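Local atomic coordinates of putative lipoprotein GNA1162 (Neisseria meningitidis, PDB entry 4HRV), a protein that is of unknown function but is a putative lipoprotein of the GNA1162-like family, probably related to the TolB N-terminal domain, and forms a two-chain assembly. Residues I16-P21 with Y47-A52; L88-T93 with A110-V115. The protein carries 3 engineered substitutions. All coordinates share one frame; numbering follows the deposited sequence.

Contact 1: I16-P21 with Y47-A52; sequences ILVVPP and YYVFPA
Ile-16 meets Tyr-47, Tyr-48, Val-49 and Phe-50 in turn, and its side chain can be followed outward from the backbone. CB of Ile-16 lies 4.3 Å from CG2 of Val-49. CG1 sits beside the backbone N (chi1 -65°), and the chain runs on extended to CD1, which is thereby laid over one face of the Tyr-47 ring. CD1 of Ile-16 is 3.4 Å from CD1 of Tyr-47 and 3.7 Å from the centroid of that ring, a CH-pi contact displaced toward the rim. The OH of the same tyrosine reaches Asn-138 of the second subunit in a weak hydrogen bond. One backbone bond joins the segments: N of Ile-16 donates to O of Tyr-48 at 2.8 Å, nearly straight at 166°. Beyond it the pairing gives way to carbon. The carbonyl O of Ile-16 is buried with no hydrogen-bond partner, facing CG1 of Val-49 at 3.6 Å and meeting the in-plane edge of the Phe-50 ring at CD2, 3.7 Å away. Leu-17 adds a looser apolar touch, its CD1 4.4 Å from CD2 of Phe-50, and both residues also pack on Val-55 of helix 52-61. The weakly bonded strand 48-49, parallel to 15-23 at the margin of the sheet, is joined to 16-21 by a single hydrogen bond, and for the rest the contact depends chiefly on apolar and aromatic packing.

Contact 2: L88-T93 with A110-V115; sequences LYITVT and AKARLV
Two reciprocal pairs of backbone hydrogen bonds join Tyr-89 to Arg-113 and Thr-91 to Lys-111. In the first, N of Tyr-89 donates to O of Arg-113 at 3.0 Å, and O of Tyr-89 accepts from N of Arg-113. In the second, N of Thr-91 reaches O of Lys-111 at 2.9 Å, and N of Lys-111 returns to O of Thr-91 at 2.8 Å. The bonds donated by Tyr-89 and Thr-91 are almost straight, both 175° at the hydrogen. Between these pairs the strands close up, and CA of Ala-112 makes a C-H...O contact with O of Tyr-89.

On the face carrying Tyr-89 and Arg-113, the guanidinium lies flat on the phenol ring, planes 10° apart and centres 4.3 Å apart, a parallel guanidinium-on-ring stack. CG of Arg-113 stands between its backbone N and carbonyl carbon (chi1 68°), and the chain, extended as far as NE, is turned about the CD-NE bond to bring NH2 over the rim of the ring while NH1 nears CB of Tyr-89. CG2 of Val-115 meets the edge of the Tyr-89 ring, 3.6 Å from CE1 of Tyr-89. Farther along, Lys-111 runs beside Thr-91, and its CE comes to 3.8 Å from CG2 of Thr-93.

The other face is aliphatic: the side chains of Leu-88 and Leu-114 cross at about a right angle, CB of Leu-88 3.9 Å from CD1 of Leu-114, and CG1 of Ile-90 packs against CB of Ala-112. Met-144, Val-149 and Leu-141 of the second subunit pack on Leu-88, Ala-110 and Leu-114 respectively, so this face also serves the dimer interface. The alternation of hydrogen-bonded and non-hydrogen-bonded pairs is that of regular antiparallel pairing, here between strands 86-99 and 104-116, consecutive in the chain and so a beta hairpin within a mixed sheet.

In the fold
From the N terminus, strand 15-23 enters first; the chain then passes through two short helices before 47-52 returns to its flank and contact 1 closes that loop. Helices 52-61, 67-72 and 75-82 follow, and strand 86-99 comes back to the other flank of 15-23. Contact 2 closes next, across the turn of the hairpin with 104-116. The two contacts are therefore in series, neither nested nor crossed. They meet where strands 15-23 and 86-99 are neighbours: Leu-17 O probably accepts a hydrogen bond from Leu-88 N, and Val-19 packs on Tyr-89. Together they span four successive strands of the mixed sheet, with 122-133 beyond.

Contact 1: I16-P21 with Y47-A52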
loop_
_atom_site.group_PDB
_atom_site.type_symbol
_atom_site.label_atom_id
_atom_site.label_comp_id
_atom_site.label_asym_id
_atom_site.label_seq_id
_atom_site.Cartn_x
_atom_site.Cartn_y
_atom_site.Cartn_z
ATOM N N ILE B 16 -14.865 -16.008 -0.060
ATOM C CA ILE B 16 -13.629 -15.980 -0.819
ATOM C C ILE B 16 -12.611 -16.949 -0.256
ATOM O O ILE B 16 -12.234 -16.855 0.916
ATOM C CB ILE B 16 -13.008 -14.589 -0.797
ATOM C CG1 ILE B 16 -13.914 -13.589 -1.517
ATOM C CG2 ILE B 16 -11.622 -14.605 -1.423
ATOM C CD1 ILE B 16 -13.336 -12.171 -1.515
ATOM N N LEU B 17 -12.167 -17.863 -1.116
ATOM C CA LEU B 17 -11.045 -18.743 -0.825
ATOM C C LEU B 17 -9.738 -18.061 -1.234
ATOM O O LEU B 17 -9.521 -17.744 -2.407
ATOM C CB LEU B 17 -11.196 -20.070 -1.588
ATOM C CG LEU B 17 -10.070 -21.092 -1.416
ATOM C CD1 LEU B 17 -10.003 -21.554 0.026
ATOM C CD2 LEU B 17 -10.244 -22.300 -2.357
ATOM N N VAL B 18 -8.875 -17.809 -0.259
ATOM C CA VAL B 18 -7.531 -17.357 -0.565
ATOM C C VAL B 18 -6.594 -18.546 -0.540
ATOM O O VAL B 18 -6.412 -19.197 0.495
ATOM C CB VAL B 18 -7.041 -16.263 0.402
ATOM C CG1 VAL B 18 -5.751 -15.649 -0.135
ATOM C CG2 VAL B 18 -8.133 -15.195 0.567
ATOM N N VAL B 19 -6.017 -18.854 -1.696
ATOM C CA VAL B 19 -5.094 -19.972 -1.777
ATOM C C VAL B 19 -3.693 -19.473 -1.431
ATOM O O VAL B 19 -3.417 -18.281 -1.532
ATOM C CB VAL B 19 -5.086 -20.638 -3.169
ATOM C CG1 VAL B 19 -6.453 -21.286 -3.474
ATOM C CG2 VAL B 19 -4.681 -19.649 -4.226
ATOM N N PRO B 20 -2.817 -20.385 -0.989
ATOM C CA PRO B 20 -1.429 -20.018 -0.699
ATOM C C PRO B 20 -0.839 -19.235 -1.857
ATOM O O PRO B 20 -0.903 -19.685 -3.001
ATOM C CB PRO B 20 -0.735 -21.371 -0.564
ATOM C CG PRO B 20 -1.791 -22.272 -0.044
ATOM C CD PRO B 20 -3.102 -21.788 -0.651
ATOM N N PRO B 21 -0.275 -18.054 -1.573
ATOM C CA PRO B 21 0.246 -17.236 -2.668
ATOM C C PRO B 21 1.448 -17.860 -3.361
ATOM O O PRO B 21 2.237 -18.561 -2.733
ATOM C CB PRO B 21 0.633 -15.920 -1.967
ATOM C CG PRO B 21 -0.276 -15.869 -0.761
ATOM C CD PRO B 21 -0.323 -17.309 -0.302
ATOM N N TYR B 47 -16.377 -9.424 3.168
ATOM C CA TYR B 47 -16.361 -10.782 2.603
ATOM C C TYR B 47 -16.245 -11.843 3.691
ATOM O O TYR B 47 -15.750 -11.578 4.783
ATOM C CB TYR B 47 -15.199 -10.971 1.618
ATOM C CG TYR B 47 -15.210 -10.017 0.453
ATOM C CD1 TYR B 47 -15.993 -10.262 -0.664
ATOM C CD2 TYR B 47 -14.435 -8.866 0.472
ATOM C CE1 TYR B 47 -16.008 -9.388 -1.734
ATOM C CE2 TYR B 47 -14.443 -7.984 -0.590
ATOM C CZ TYR B 47 -15.230 -8.249 -1.689
ATOM O OH TYR B 47 -15.240 -7.373 -2.747
ATOM N N TYR B 48 -16.693 -13.052 3.382
ATOM C CA TYR B 48 -16.511 -14.173 4.293
ATOM C C TYR B 48 -15.293 -14.971 3.844
ATOM O O TYR B 48 -15.167 -15.275 2.667
ATOM C CB TYR B 48 -17.758 -15.039 4.302
ATOM C CG TYR B 48 -19.019 -14.220 4.449
ATOM C CD1 TYR B 48 -19.040 -13.092 5.260
ATOM C CD2 TYR B 48 -20.182 -14.557 3.758
ATOM C CE1 TYR B 48 -20.184 -12.327 5.393
ATOM C CE2 TYR B 48 -21.336 -13.796 3.885
ATOM C CZ TYR B 48 -21.327 -12.681 4.704
ATOM O OH TYR B 48 -22.463 -11.916 4.841
ATOM N N VAL B 49 -14.397 -15.285 4.775
ATOM C CA VAL B 49 -13.162 -16.002 4.439
ATOM C C VAL B 49 -12.826 -17.081 5.471
ATOM O O VAL B 49 -13.209 -16.966 6.632
ATOM C CB VAL B 49 -11.969 -15.032 4.341
ATOM C CG1 VAL B 49 -10.707 -15.776 3.940
ATOM C CG2 VAL B 49 -12.272 -13.920 3.353
ATOM N N PHE B 50 -12.113 -18.117 5.031
ATOM C CA PHE B 50 -11.634 -19.207 5.886
ATOM C C PHE B 50 -10.292 -18.832 6.528
ATOM O O PHE B 50 -9.488 -18.114 5.922
ATOM C CB PHE B 50 -11.430 -20.485 5.052
ATOM C CG PHE B 50 -12.546 -20.778 4.064
ATOM C CD1 PHE B 50 -13.328 -21.917 4.198
ATOM C CD2 PHE B 50 -12.794 -19.929 2.989
ATOM C CE1 PHE B 50 -14.350 -22.194 3.287
ATOM C CE2 PHE B 50 -13.817 -20.200 2.076
ATOM C CZ PHE B 50 -14.593 -21.331 2.226
ATOM N N PRO B 51 -10.037 -19.311 7.757
ATOM C CA PRO B 51 -8.727 -19.068 8.371
ATOM C C PRO B 51 -7.637 -19.761 7.571
ATOM O O PRO B 51 -7.896 -20.774 6.925
ATOM C CB PRO B 51 -8.856 -19.713 9.754
ATOM C CG PRO B 51 -10.330 -19.810 9.998
ATOM C CD PRO B 51 -10.937 -20.050 8.652
ATOM N N ALA B 52 -6.433 -19.208 7.605
ATOM C CA ALA B 52 -5.328 -19.762 6.849
ATOM C C ALA B 52 -5.016 -21.195 7.279
ATOM O O ALA B 52 -4.746 -22.068 6.446
ATOM C CB ALA B 52 -4.097 -18.859 6.982
#

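Contact 2: L88-T93 with A110-V115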
loop_
_atom_site.group_PDB
_atom_site.type_symbol
_atom_site.label_atom_id
_atom_site.label_comp_id
_atom_site.label_asym_id
_atom_site.label_seq_id
_atom_site.Cartn_x
_atom_site.Cartn_y
_atom_site.Cartn_z
ATOM N N LEU B 88 -9.211 -16.201 -4.596
ATOM C CA LEU B 88 -8.255 -15.112 -4.688
ATOM C C LEU B 88 -6.855 -15.658 -4.886
ATOM O O LEU B 88 -6.356 -16.434 -4.068
ATOM C CB LEU B 88 -8.336 -14.237 -3.431
ATOM C CG LEU B 88 -7.351 -13.064 -3.366
ATOM C CD1 LEU B 88 -7.697 -12.007 -4.413
ATOM C CD2 LEU B 88 -7.364 -12.468 -1.967
ATOM N N TYR B 89 -6.244 -15.287 -6.007
ATOM C CA TYR B 89 -4.888 -15.720 -6.324
ATOM C C TYR B 89 -3.910 -14.556 -6.146
ATOM O O TYR B 89 -4.043 -13.516 -6.797
ATOM C CB TYR B 89 -4.793 -16.202 -7.769
ATOM C CG TYR B 89 -5.645 -17.417 -8.082
ATOM C CD1 TYR B 89 -6.843 -17.296 -8.777
ATOM C CD2 TYR B 89 -5.242 -18.699 -7.682
ATOM C CE1 TYR B 89 -7.625 -18.430 -9.070
ATOM C CE2 TYR B 89 -6.025 -19.822 -7.965
ATOM C CZ TYR B 89 -7.199 -19.681 -8.664
ATOM O OH TYR B 89 -7.975 -20.791 -8.931
ATOM N N ILE B 90 -2.915 -14.746 -5.294
ATOM C CA ILE B 90 -1.880 -13.723 -5.111
ATOM C C ILE B 90 -0.535 -14.257 -5.572
ATOM O O ILE B 90 -0.193 -15.397 -5.285
ATOM C CB ILE B 90 -1.766 -13.333 -3.646
ATOM C CG1 ILE B 90 -3.115 -12.793 -3.145
ATOM C CG2 ILE B 90 -0.635 -12.315 -3.443
ATOM C CD1 ILE B 90 -3.187 -12.674 -1.649
ATOM N N THR B 91 0.217 -13.426 -6.284
ATOM C CA THR B 91 1.577 -13.742 -6.691
ATOM C C THR B 91 2.545 -12.619 -6.281
ATOM O O THR B 91 2.338 -11.453 -6.617
ATOM C CB THR B 91 1.664 -13.959 -8.214
ATOM O OG1 THR B 91 0.815 -15.043 -8.581
ATOM C CG2 THR B 91 3.095 -14.271 -8.649
ATOM N N VAL B 92 3.576 -12.984 -5.530
ATOM C CA VAL B 92 4.659 -12.063 -5.212
ATOM C C VAL B 92 5.687 -12.124 -6.338
ATOM O O VAL B 92 6.283 -13.179 -6.590
ATOM C CB VAL B 92 5.339 -12.424 -3.881
ATOM C CG1 VAL B 92 6.620 -11.573 -3.676
ATOM C CG2 VAL B 92 4.373 -12.225 -2.729
ATOM N N THR B 93 5.877 -10.999 -7.022
ATOM C CA THR B 93 6.749 -10.947 -8.189
ATOM C C THR B 93 8.106 -10.342 -7.852
ATOM O O THR B 93 9.089 -10.550 -8.568
ATOM C CB THR B 93 6.097 -10.136 -9.320
ATOM O OG1 THR B 93 5.860 -8.790 -8.875
ATOM C CG2 THR B 93 4.780 -10.769 -9.713
ATOM N N ALA B 110 3.507 -7.351 -5.682
ATOM C CA ALA B 110 2.609 -8.488 -5.783
ATOM C C ALA B 110 1.456 -8.117 -6.699
ATOM O O ALA B 110 1.138 -6.941 -6.883
ATOM C CB ALA B 110 2.093 -8.892 -4.413
ATOM N N LYS B 111 0.842 -9.130 -7.285
ATOM C CA LYS B 111 -0.291 -8.926 -8.146
ATOM C C LYS B 111 -1.334 -9.953 -7.731
ATOM O O LYS B 111 -1.004 -10.978 -7.140
ATOM C CB LYS B 111 0.118 -9.092 -9.606
ATOM C CG LYS B 111 0.676 -10.466 -9.951
ATOM C CD LYS B 111 1.205 -10.481 -11.379
ATOM C CE LYS B 111 1.786 -11.836 -11.750
ATOM N NZ LYS B 111 2.342 -11.833 -13.133
ATOM N N ALA B 112 -2.600 -9.656 -7.979
ATOM C CA ALA B 112 -3.650 -10.560 -7.543
ATOM C C ALA B 112 -4.830 -10.501 -8.481
ATOM O O ALA B 112 -5.017 -9.516 -9.195
ATOM C CB ALA B 112 -4.084 -10.241 -6.125
ATOM N N ARG B 113 -5.607 -11.581 -8.507
ATOM C CA ARG B 113 -6.844 -11.589 -9.248
ATOM C C ARG B 113 -7.891 -12.388 -8.487
ATOM O O ARG B 113 -7.576 -13.399 -7.860
ATOM C CB ARG B 113 -6.627 -12.170 -10.645
ATOM C CG ARG B 113 -6.295 -13.647 -10.671
ATOM C CD ARG B 113 -5.933 -14.104 -12.080
ATOM N NE ARG B 113 -6.013 -15.559 -12.205
ATOM C CZ ARG B 113 -5.067 -16.386 -11.769
ATOM N NH1 ARG B 113 -3.980 -15.893 -11.189
ATOM N NH2 ARG B 113 -5.208 -17.694 -11.908
ATOM N N LEU B 114 -9.134 -11.920 -8.535
ATOM C CA LEU B 114 -10.245 -12.622 -7.904
ATOM C C LEU B 114 -11.081 -13.286 -8.993
ATOM O O LEU B 114 -11.525 -12.626 -9.920
ATOM C CB LEU B 114 -11.134 -11.648 -7.138
ATOM C CG LEU B 114 -12.229 -12.333 -6.319
ATOM C CD1 LEU B 114 -11.588 -13.053 -5.146
ATOM C CD2 LEU B 114 -13.287 -11.348 -5.825
ATOM N N VAL B 115 -11.289 -14.586 -8.894
ATOM C CA VAL B 115 -12.075 -15.261 -9.920
ATOM C C VAL B 115 -13.292 -15.992 -9.374
ATOM O O VAL B 115 -13.261 -16.588 -8.302
ATOM C CB VAL B 115 -11.233 -16.232 -10.784
ATOM C CG1 VAL B 115 -9.927 -15.606 -11.158
ATOM C CG2 VAL B 115 -11.024 -17.560 -10.075
#